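Local coordinates for gentamicin resistance protein (Enterococcus gallinarum, PDB 6CTZ) that probably confers resistance to aminoglycosides such as gentamicin and kanamycin by transferring a phosphate from a guanine nucleotide to the 2'' position of the drug, at residues K54-L59 against P71-I76; G64-N69 against N121-F126; L112-A117 against M243-E248; T182-R187 against S221-D226. The protein carries 2 engineered substitutions. One frame throughout, in Å; residues are numbered along the deposited sequence.

The four contacts trace a kinase-like fold from the nucleotide site out to its helical side. Interaction 1 lies close to the nucleotide, the side chain of Pro71 being about 6 Å from bound GDP and that of Glu55 about 6 Å from a magnesium ion. Interaction 2 adjoins it in sequence, with contact centres about 16 Å apart, and ties the loop that follows helix 46-62 to helix 106-125. The same helix carries interaction 3, whose centre is about 13 Å from that of interaction 2; Asn121 and Arg246, each modelled in two conformers, probably hydrogen-bond between them. Interaction 4 touches interaction 2 through Ser124, packed against Arg187 and Pro223, and its Ser221 side chain is about 12 Å from kanamycin.

Interaction 1: K54-L59 against P71-I76; sequences KEIQLL and PQYVYI
Tyr73 brings its ring to the flank of the helix carrying Glu55, Ile56 and Leu59. CG1 of Ile56 lies 3.7 Å from CD2 of Tyr73, the two side chains crossing at about a right angle. CD1 of Leu59 approaches the far end of the same ring, 3.6 Å from Tyr73 CZ, while CB of Glu55 sits at the ring edge, near its plane. Two smaller apolar touches widen the contact: Ile56 CG2 to Ile76 CD1 at 4.0 Å, and Leu59 CD1 to Pro71 CB at 4.1 Å. Ile56 serves two partners because its chi1 of -73° sets CG1 beside the backbone N, against the tyrosine, and sends the CG2 branch to Ile76.

The polar ends of Glu55 and Tyr73 are bridged by a water, which gives a hydrogen bond to Glu55 OE2 (2.7 Å) and forms another with Tyr73 OH (2.6 Å). The carboxylate stands 77° from the ring plane and is fixed from further out: OE1 pairs with Arg41, a GDP-binding residue, in a salt bridge, and OE2 accepts from the backbone N of Phe215. The salt bridge recalls the lysine-glutamate pair of protein kinases, probably with arginine in the place of lysine. Helix 46-62 thus packs on strand 73-78, an edge strand of the five-stranded antiparallel sheet, with the adjacent strand 83-89 touching Ile56, Pro71 and Tyr73 through Val86 and Tyr88.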
# COMPACT_ATOMS: atom_id res chain seq x y z
N LYS A 54 -10.92 -2.03 -10.38
CA LYS A 54 -10.77 -3.17 -9.48
C LYS A 54 -11.39 -2.88 -8.11
O LYS A 54 -12.17 -3.68 -7.60
CB LYS A 54 -9.28 -3.52 -9.35
CG LYS A 54 -8.95 -4.52 -8.24
CD LYS A 54 -7.46 -4.78 -8.16
CE LYS A 54 -6.66 -3.56 -7.72
NZ LYS A 54 -5.19 -3.79 -7.93
N GLU A 55 -11.07 -1.72 -7.52
CA GLU A 55 -11.62 -1.39 -6.21
C GLU A 55 -13.15 -1.31 -6.25
O GLU A 55 -13.81 -1.71 -5.29
CB GLU A 55 -11.02 -0.09 -5.67
CG GLU A 55 -9.55 -0.19 -5.30
CD GLU A 55 -9.08 1.05 -4.57
OE1 GLU A 55 -8.65 2.00 -5.24
OE2 GLU A 55 -9.17 1.08 -3.32
N ILE A 56 -13.71 -0.77 -7.33
CA ILE A 56 -15.17 -0.67 -7.44
C ILE A 56 -15.82 -2.04 -7.29
O ILE A 56 -16.89 -2.18 -6.67
CB ILE A 56 -15.56 0.02 -8.77
CG1 ILE A 56 -15.25 1.52 -8.70
CG2 ILE A 56 -17.03 -0.25 -9.12
CD1 ILE A 56 -15.30 2.22 -10.04
N GLN A 57 -15.20 -3.08 -7.85
CA GLN A 57 -15.76 -4.43 -7.77
C GLN A 57 -15.38 -5.12 -6.47
O GLN A 57 -16.19 -5.86 -5.90
CB GLN A 57 -15.26 -5.28 -8.94
CG GLN A 57 -15.63 -4.77 -10.32
CD GLN A 57 -14.83 -5.49 -11.38
OE1 GLN A 57 -13.83 -4.96 -11.89
NE2 GLN A 57 -15.23 -6.71 -11.70
N LEU A 58 -14.15 -4.90 -5.99
CA LEU A 58 -13.66 -5.67 -4.85
C LEU A 58 -14.22 -5.16 -3.53
O LEU A 58 -14.61 -5.96 -2.67
CB LEU A 58 -12.13 -5.61 -4.81
CG LEU A 58 -11.49 -6.26 -3.58
CD1 LEU A 58 -11.72 -7.78 -3.57
CD2 LEU A 58 -10.00 -5.96 -3.49
N LEU A 59 -14.20 -3.85 -3.32
CA LEU A 59 -14.49 -3.34 -1.98
C LEU A 59 -15.87 -3.74 -1.48
O LEU A 59 -15.99 -4.08 -0.29
CB LEU A 59 -14.27 -1.82 -1.90
CG LEU A 59 -12.82 -1.37 -2.07
CD1 LEU A 59 -12.72 0.16 -2.07
CD2 LEU A 59 -11.93 -1.96 -1.00
N PRO A 71 -13.37 2.12 2.30
CA PRO A 71 -14.19 3.01 1.47
C PRO A 71 -15.39 2.29 0.87
O PRO A 71 -15.29 1.16 0.39
CB PRO A 71 -13.22 3.46 0.37
CG PRO A 71 -11.86 3.34 1.01
CD PRO A 71 -11.97 2.09 1.84
N GLN A 72 -16.52 2.98 0.87
CA GLN A 72 -17.73 2.47 0.25
C GLN A 72 -18.19 3.48 -0.78
O GLN A 72 -18.72 4.55 -0.44
CB GLN A 72 -18.81 2.26 1.28
CG GLN A 72 -18.50 1.14 2.21
CD GLN A 72 -19.74 0.80 2.96
OE1 GLN A 72 -20.45 -0.12 2.61
NE2 GLN A 72 -20.05 1.61 3.96
N TYR A 73 -17.98 3.15 -2.05
CA TYR A 73 -18.23 4.10 -3.12
C TYR A 73 -19.74 4.24 -3.32
O TYR A 73 -20.39 3.31 -3.80
CB TYR A 73 -17.55 3.62 -4.39
CG TYR A 73 -16.03 3.42 -4.29
CD1 TYR A 73 -15.25 4.08 -3.33
CD2 TYR A 73 -15.39 2.58 -5.19
CE1 TYR A 73 -13.88 3.89 -3.29
CE2 TYR A 73 -14.03 2.40 -5.15
CZ TYR A 73 -13.28 3.05 -4.21
OH TYR A 73 -11.92 2.85 -4.19
N VAL A 74 -20.28 5.38 -2.94
CA VAL A 74 -21.69 5.69 -3.14
C VAL A 74 -21.90 6.35 -4.49
O VAL A 74 -22.92 6.13 -5.15
CB VAL A 74 -22.17 6.59 -1.99
CG1 VAL A 74 -23.56 7.19 -2.27
CG2 VAL A 74 -22.17 5.80 -0.68
N TYR A 75 -20.94 7.16 -4.92
CA TYR A 75 -21.03 7.92 -6.16
C TYR A 75 -20.01 7.35 -7.13
O TYR A 75 -18.82 7.25 -6.79
CB TYR A 75 -20.77 9.40 -5.89
CG TYR A 75 -21.83 9.98 -4.99
CD1 TYR A 75 -23.14 10.15 -5.44
CD2 TYR A 75 -21.54 10.35 -3.68
CE1 TYR A 75 -24.11 10.67 -4.62
CE2 TYR A 75 -22.52 10.88 -2.85
CZ TYR A 75 -23.80 11.04 -3.32
OH TYR A 75 -24.78 11.55 -2.50
N ILE A 76 -20.46 6.95 -8.31
CA ILE A 76 -19.57 6.39 -9.32
C ILE A 76 -19.72 7.25 -10.56
O ILE A 76 -20.77 7.26 -11.20
CB ILE A 76 -19.86 4.91 -9.60
CG1 ILE A 76 -19.68 4.09 -8.31
CG2 ILE A 76 -18.94 4.39 -10.68
CD1 ILE A 76 -19.78 2.59 -8.49
O HOH W 1 -10.34 3.27 -2.14

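Interaction 2: G64-N69 against N121-F126; sequences GCVKVN and NELSAF
Glu122 OE2 is the polar focus where helix 106-125 meets the loop at Val66 and Lys67. A water donates to it at 2.7 Å and accepts from the backbone N of Lys67 at 2.9 Å, so it bridges the helix side chain to the loop backbone. The direct bond from Lys67 N to Glu122 OE2 is weak, at 3.4 Å. Both routes use the same N-H of Lys67, and the oxygen also lies 3.2 Å from Val66 CA.

The other oxygen, OE1, faces the aliphatic part of Lys67 and comes to 3.4 Å of its CG. That side chain crosses the glutamate at about a right angle and bends at chi4 (-58°); its NZ stays 4.7 Å from OE1, so opposite charges are near without their charged atoms touching. The methylene groups of Glu122, CB and CG, meanwhile lie against the carbonyl oxygen of Cys65.

Toward the end of the helix, the sulfur of Cys65 meets the edge of the Phe126 ring, 3.9 Å from CE1 and almost in the ring plane. Phe126 can reach it because CG is turned anti to the backbone N (chi1 -170°). Phe126 also packs on Leu61 and Leu62 of helix 46-62 and on Leu188 of strand 187-189, while Val66 rests on Phe119, so the loop leaving helix 46-62 is laid against helix 106-125.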
# COMPACT_ATOMS: atom_id res chain seq x y z
N GLY A 64 -18.11 -6.77 4.31
CA GLY A 64 -18.64 -7.68 5.29
C GLY A 64 -17.66 -8.69 5.85
O GLY A 64 -18.03 -9.49 6.72
N CYS A 65 -16.42 -8.68 5.37
CA CYS A 65 -15.41 -9.65 5.77
C CYS A 65 -14.33 -9.07 6.66
O CYS A 65 -13.52 -9.83 7.20
CB CYS A 65 -14.73 -10.24 4.52
SG CYS A 65 -15.89 -11.00 3.37
N VAL A 66 -14.28 -7.75 6.82
CA VAL A 66 -13.25 -7.11 7.63
C VAL A 66 -13.92 -6.35 8.77
O VAL A 66 -15.09 -5.98 8.70
CB VAL A 66 -12.32 -6.18 6.81
CG1 VAL A 66 -11.56 -6.98 5.77
CG2 VAL A 66 -13.12 -5.08 6.15
N LYS A 67 -13.16 -6.15 9.85
CA LYS A 67 -13.64 -5.48 11.05
C LYS A 67 -13.08 -4.07 11.19
O LYS A 67 -12.99 -3.54 12.31
CB LYS A 67 -13.28 -6.30 12.29
CG LYS A 67 -13.92 -7.66 12.33
CD LYS A 67 -13.63 -8.36 13.63
CE LYS A 67 -14.10 -9.81 13.62
NZ LYS A 67 -15.55 -9.94 13.34
N VAL A 68 -12.63 -3.49 10.10
CA VAL A 68 -12.33 -2.07 10.03
C VAL A 68 -13.22 -1.50 8.94
O VAL A 68 -13.75 -2.22 8.09
CB VAL A 68 -10.85 -1.78 9.71
CG1 VAL A 68 -9.95 -2.25 10.84
CG2 VAL A 68 -10.45 -2.41 8.38
N ASN A 69 -13.38 -0.19 8.97
CA ASN A 69 -14.08 0.50 7.91
C ASN A 69 -13.17 0.63 6.69
O ASN A 69 -11.96 0.84 6.81
CB ASN A 69 -14.55 1.85 8.42
CG ASN A 69 -15.60 1.70 9.52
OD1 ASN A 69 -15.71 0.64 10.14
ND2 ASN A 69 -16.38 2.73 9.75
N ASN A 121 -5.19 -11.44 8.53
CA ASN A 121 -5.87 -12.71 8.56
C ASN A 121 -7.25 -12.88 7.71
O ASN A 121 -7.56 -13.80 6.95
CB ASN A 121 -6.12 -13.20 9.98
CG ASN A 121 -4.89 -13.76 10.63
OD1 ASN A 121 -3.85 -13.95 10.05
ND2 ASN A 121 -5.04 -14.04 11.88
N GLU A 122 -7.98 -11.77 7.85
CA GLU A 122 -9.22 -11.71 7.08
C GLU A 122 -8.96 -11.66 5.59
O GLU A 122 -9.63 -12.34 4.81
CB GLU A 122 -10.07 -10.53 7.55
CG GLU A 122 -10.62 -10.73 8.96
CD GLU A 122 -11.01 -9.44 9.67
OE1 GLU A 122 -11.58 -9.53 10.77
OE2 GLU A 122 -10.72 -8.35 9.15
N LEU A 123 -7.96 -10.87 5.16
CA LEU A 123 -7.61 -10.86 3.74
C LEU A 123 -7.16 -12.24 3.30
O LEU A 123 -7.55 -12.72 2.23
CB LEU A 123 -6.51 -9.83 3.45
CG LEU A 123 -6.90 -8.36 3.65
CD1 LEU A 123 -5.79 -7.46 3.11
CD2 LEU A 123 -8.22 -8.04 2.97
N SER A 124 -6.35 -12.91 4.13
CA SER A 124 -5.85 -14.23 3.78
C SER A 124 -6.94 -15.29 3.76
O SER A 124 -6.72 -16.36 3.18
CB SER A 124 -4.74 -14.66 4.74
OG SER A 124 -3.54 -13.97 4.44
N ALA A 125 -8.08 -15.03 4.39
CA ALA A 125 -9.21 -15.95 4.35
C ALA A 125 -10.19 -15.64 3.22
O ALA A 125 -11.10 -16.44 2.97
CB ALA A 125 -9.96 -15.90 5.69
N PHE A 126 -10.03 -14.51 2.53
CA PHE A 126 -10.99 -14.15 1.50
C PHE A 126 -10.82 -15.05 0.27
O PHE A 126 -9.70 -15.29 -0.17
CB PHE A 126 -10.80 -12.68 1.09
CG PHE A 126 -11.90 -12.17 0.21
CD1 PHE A 126 -13.10 -11.73 0.76
CD2 PHE A 126 -11.76 -12.17 -1.17
CE1 PHE A 126 -14.12 -11.27 -0.05
CE2 PHE A 126 -12.79 -11.72 -1.99
CZ PHE A 126 -13.97 -11.27 -1.42
O HOH W 2 -10.24 -5.82 10.10

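Interaction 3: L112-A117 against M243-E248; sequences LALQLA and MAYRGE
Ala113, the first residue of 112-117 to meet the second segment, turns its methyl toward Tyr245, with CB 4.2 Å from CD2 of the ring. One residue on, Leu114 covers one face of the ring. Its CA lies 3.6 Å from Tyr245 CD2, while the CD1 methyl is set over that face, 3.9 Å from the ring centroid and 15° off the normal, a CH-pi contact offset toward the rim. The leucine crosses the tyrosine at about a right angle, CG being swung opposite the backbone N (chi1 178°) so that CD1 lies above the ring and CB faces CE2 and CD2.

A turn later Ala117 closes the contact. Here the helices come near, CA of Ala117 and CA of Arg246 being 5.4 Å apart, consistent with the small methyl at this position, and CB packs 3.6 Å from Tyr245 CB. In the arginine conformer described, one of two modelled, Arg246 CG also lies close to that methyl. At the outer end of the ring, Tyr245 OH is hydrogen-bonded to Asp110, earlier on the same helix, so both ends of the tyrosine are held by helix 106-125.

Helix 236-246 stops immediately after this contact. Gly247 takes positive phi, and two backbone bonds return to the last turn, from Gly247 N to Ala244 O (2.9 Å) and from Glu248 N to Met243 O (3.1 Å): a Schellman motif, the classic C-terminal helix cap.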
# COMPACT_ATOMS: atom_id res chain seq x y z
N LEU A 112 -3.08 -2.03 18.28
CA LEU A 112 -2.98 -1.84 16.83
C LEU A 112 -2.39 -3.07 16.16
O LEU A 112 -2.86 -3.48 15.10
CB LEU A 112 -2.12 -0.61 16.52
CG LEU A 112 -2.78 0.73 16.81
CD1 LEU A 112 -1.74 1.83 16.75
CD2 LEU A 112 -3.92 1.02 15.82
N ALA A 113 -1.36 -3.67 16.77
CA ALA A 113 -0.76 -4.88 16.20
C ALA A 113 -1.77 -6.01 16.12
O ALA A 113 -1.84 -6.73 15.11
CB ALA A 113 0.45 -5.31 17.03
N LEU A 114 -2.59 -6.17 17.16
CA LEU A 114 -3.61 -7.21 17.16
C LEU A 114 -4.63 -6.96 16.06
O LEU A 114 -5.02 -7.89 15.33
CB LEU A 114 -4.29 -7.23 18.52
CG LEU A 114 -5.42 -8.23 18.69
CD1 LEU A 114 -4.97 -9.66 18.39
CD2 LEU A 114 -6.00 -8.11 20.11
N GLN A 115 -5.08 -5.72 15.91
CA GLN A 115 -6.08 -5.42 14.89
C GLN A 115 -5.52 -5.58 13.48
O GLN A 115 -6.23 -6.04 12.58
CB GLN A 115 -6.63 -4.02 15.08
CG GLN A 115 -7.53 -3.87 16.27
CD GLN A 115 -8.13 -2.48 16.31
OE1 GLN A 115 -7.55 -1.57 16.88
NE2 GLN A 115 -9.26 -2.31 15.64
N LEU A 116 -4.26 -5.19 13.27
CA LEU A 116 -3.66 -5.39 11.95
C LEU A 116 -3.47 -6.87 11.65
O LEU A 116 -3.70 -7.31 10.52
CB LEU A 116 -2.33 -4.64 11.87
CG LEU A 116 -2.47 -3.14 11.65
CD1 LEU A 116 -1.12 -2.47 11.79
CD2 LEU A 116 -3.05 -2.85 10.26
N ALA A 117 -3.06 -7.65 12.64
CA ALA A 117 -2.96 -9.10 12.45
C ALA A 117 -4.31 -9.68 12.03
O ALA A 117 -4.39 -10.50 11.11
CB ALA A 117 -2.47 -9.77 13.73
N MET A 243 3.39 -10.18 13.51
CA MET A 243 3.69 -11.55 13.11
C MET A 243 3.34 -12.54 14.22
O MET A 243 2.81 -13.62 13.96
CB MET A 243 5.17 -11.67 12.75
CG MET A 243 5.52 -10.94 11.47
SD MET A 243 7.29 -10.91 11.20
CE MET A 243 7.30 -10.26 9.52
N ALA A 244 3.63 -12.18 15.47
CA ALA A 244 3.33 -13.08 16.57
C ALA A 244 1.83 -13.29 16.70
O ALA A 244 1.36 -14.43 16.83
CB ALA A 244 3.93 -12.55 17.87
N TYR A 245 1.05 -12.21 16.65
CA TYR A 245 -0.40 -12.36 16.76
C TYR A 245 -0.96 -13.17 15.60
O TYR A 245 -1.98 -13.86 15.76
CB TYR A 245 -1.08 -10.99 16.83
CG TYR A 245 -1.16 -10.39 18.22
CD1 TYR A 245 -1.62 -11.15 19.28
CD2 TYR A 245 -0.79 -9.07 18.45
CE1 TYR A 245 -1.72 -10.61 20.56
CE2 TYR A 245 -0.88 -8.52 19.72
CZ TYR A 245 -1.35 -9.29 20.77
OH TYR A 245 -1.45 -8.75 22.03
N ARG A 246 -0.32 -13.12 14.44
CA ARG A 246 -0.75 -13.93 13.32
C ARG A 246 -0.28 -15.37 13.41
O ARG A 246 -0.72 -16.20 12.60
CB ARG A 246 -0.30 -13.33 11.99
CG ARG A 246 -1.02 -12.05 11.65
CD ARG A 246 -0.72 -11.56 10.26
NE ARG A 246 -1.36 -12.37 9.23
CZ ARG A 246 -1.02 -12.32 7.95
NH1 ARG A 246 -0.05 -11.50 7.57
NH2 ARG A 246 -1.65 -13.07 7.04
N GLY A 247 0.59 -15.70 14.36
CA GLY A 247 1.04 -17.08 14.48
C GLY A 247 2.07 -17.46 13.46
O GLY A 247 2.20 -18.65 13.13
N GLU A 248 2.80 -16.49 12.91
CA GLU A 248 3.90 -16.82 12.02
C GLU A 248 4.94 -17.63 12.79
O GLU A 248 5.07 -17.54 14.01
CB GLU A 248 4.55 -15.54 11.50
CG GLU A 248 3.61 -14.58 10.77
CD GLU A 248 3.19 -15.02 9.37
OE1 GLU A 248 3.51 -16.15 8.94
OE2 GLU A 248 2.54 -14.20 8.69

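Interaction 4: T182-R187 against S221-D226; sequences TRYTPR and SDPDYD
One face of the Tyr184 ring is covered by Asp222, whose CB stands 3.6 Å from the ring centroid and almost on the ring normal, a CH-pi contact; Pro186 CA lies at the ring edge. The Asp222 carboxylate continues the stack, its plane only 14° from that of the ring, with OD2 3.5 Å from Tyr184 CD2. Beside this stack the two segments form a single antiparallel bridge, a hydrogen-bonded pair between Arg187 and Ser221: Arg187 N gives to Ser221 O and Ser221 N to Arg187 O, both at 2.9 Å and both nearly straight.

With a chi1 of 60°, Tyr184 CG sits between the backbone N and carbonyl carbon, which folds the ring back across Asp222. Its hydroxyl is hydrogen-bonded to Leu141 N, and the Ser221 hydroxyl to Thr139 O, so both polar ends are met by the chain leading into helix 141-155. Lys257 forms a salt bridge with Asp222 OD2 that may help to keep the carboxylate flat on the ring. Pro223 packs alongside: its CD lies 3.4 Å from Thr185 O, and its CG 3.8 Å from Arg187 CG.

Further on, the Asp226 carboxylate accepts from His190 N through OD2 and from Gly191 N through OD1, just before Asp192 of the kanamycin pocket. Asp222 itself begins an Asx turn: its OD1 accepts from Asp224 N at 2.9 Å, met from above the carboxylate plane, 48° out of it.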
# COMPACT_ATOMS: atom_id res chain seq x y z
N THR A 182 10.86 -17.86 -2.20
CA THR A 182 10.16 -17.68 -3.46
C THR A 182 8.88 -18.51 -3.58
O THR A 182 8.02 -18.16 -4.40
CB THR A 182 11.08 -18.00 -4.65
OG1 THR A 182 11.48 -19.38 -4.59
CG2 THR A 182 12.31 -17.11 -4.65
N ARG A 183 8.74 -19.58 -2.80
CA ARG A 183 7.54 -20.40 -2.86
C ARG A 183 6.55 -19.94 -1.80
O ARG A 183 6.92 -19.71 -0.64
CB ARG A 183 7.89 -21.88 -2.67
CG ARG A 183 8.80 -22.43 -3.76
CD ARG A 183 8.96 -23.94 -3.66
NE ARG A 183 7.67 -24.63 -3.78
CZ ARG A 183 7.18 -25.10 -4.92
NH1 ARG A 183 7.86 -24.97 -6.05
NH2 ARG A 183 6.00 -25.70 -4.93
N TYR A 184 5.29 -19.78 -2.19
CA TYR A 184 4.26 -19.34 -1.26
C TYR A 184 2.91 -19.82 -1.75
O TYR A 184 2.74 -20.19 -2.92
CB TYR A 184 4.28 -17.81 -1.10
CG TYR A 184 4.05 -17.03 -2.38
CD1 TYR A 184 2.76 -16.71 -2.80
CD2 TYR A 184 5.11 -16.63 -3.18
CE1 TYR A 184 2.54 -16.01 -3.97
CE2 TYR A 184 4.90 -15.92 -4.36
CZ TYR A 184 3.61 -15.61 -4.75
OH TYR A 184 3.38 -14.91 -5.92
N THR A 185 1.93 -19.81 -0.85
CA THR A 185 0.54 -19.99 -1.24
C THR A 185 -0.07 -18.61 -1.47
O THR A 185 -0.08 -17.79 -0.54
CB THR A 185 -0.24 -20.73 -0.17
OG1 THR A 185 0.35 -22.02 0.05
CG2 THR A 185 -1.69 -20.94 -0.61
N PRO A 186 -0.55 -18.30 -2.67
CA PRO A 186 -1.07 -16.96 -2.93
C PRO A 186 -2.34 -16.66 -2.14
O PRO A 186 -3.15 -17.55 -1.84
CB PRO A 186 -1.34 -16.97 -4.44
CG PRO A 186 -0.55 -18.12 -4.98
CD PRO A 186 -0.51 -19.13 -3.89
N ARG A 187 -2.51 -15.39 -1.79
CA ARG A 187 -3.68 -14.92 -1.06
C ARG A 187 -4.02 -13.53 -1.57
O ARG A 187 -3.18 -12.86 -2.17
CB ARG A 187 -3.37 -14.75 0.43
CG ARG A 187 -2.77 -15.94 1.13
CD ARG A 187 -3.80 -17.01 1.35
NE ARG A 187 -3.19 -18.14 2.05
CZ ARG A 187 -3.79 -19.31 2.23
NH1 ARG A 187 -5.02 -19.50 1.79
NH2 ARG A 187 -3.15 -20.29 2.87
N SER A 221 -1.27 -12.57 -4.32
CA SER A 221 0.19 -12.60 -4.30
C SER A 221 0.67 -13.19 -2.97
O SER A 221 -0.10 -13.86 -2.27
CB SER A 221 0.75 -11.18 -4.54
OG SER A 221 2.13 -11.22 -4.85
N ASP A 222 1.92 -12.94 -2.64
CA ASP A 222 2.51 -13.50 -1.44
C ASP A 222 2.00 -12.73 -0.23
O ASP A 222 2.25 -11.53 -0.13
CB ASP A 222 4.02 -13.38 -1.54
CG ASP A 222 4.76 -14.08 -0.42
OD1 ASP A 222 4.16 -14.37 0.65
OD2 ASP A 222 5.96 -14.34 -0.62
N PRO A 223 1.30 -13.38 0.72
CA PRO A 223 0.81 -12.64 1.89
C PRO A 223 1.91 -11.97 2.69
O PRO A 223 1.66 -10.96 3.36
CB PRO A 223 0.07 -13.71 2.70
CG PRO A 223 0.69 -15.02 2.25
CD PRO A 223 0.97 -14.82 0.79
N ASP A 224 3.14 -12.49 2.64
CA ASP A 224 4.23 -11.84 3.36
C ASP A 224 4.54 -10.45 2.82
O ASP A 224 5.18 -9.65 3.51
CB ASP A 224 5.48 -12.71 3.32
CG ASP A 224 5.31 -14.01 4.08
OD1 ASP A 224 4.46 -14.07 4.99
OD2 ASP A 224 6.05 -14.97 3.79
N TYR A 225 4.12 -10.14 1.58
CA TYR A 225 4.36 -8.80 1.07
C TYR A 225 3.64 -7.73 1.89
O TYR A 225 4.10 -6.59 1.96
CB TYR A 225 3.97 -8.68 -0.42
CG TYR A 225 4.48 -7.37 -0.96
CD1 TYR A 225 5.81 -7.24 -1.34
CD2 TYR A 225 3.66 -6.24 -1.03
CE1 TYR A 225 6.31 -6.04 -1.81
CE2 TYR A 225 4.15 -5.03 -1.49
CZ TYR A 225 5.48 -4.94 -1.88
OH TYR A 225 5.99 -3.74 -2.33
N ASP A 226 2.52 -8.08 2.54
CA ASP A 226 1.81 -7.07 3.32
C ASP A 226 2.55 -6.68 4.59
O ASP A 226 2.05 -5.82 5.33
CB ASP A 226 0.37 -7.49 3.61
CG ASP A 226 -0.62 -7.01 2.55
OD1 ASP A 226 -0.25 -6.20 1.66
OD2 ASP A 226 -1.80 -7.42 2.64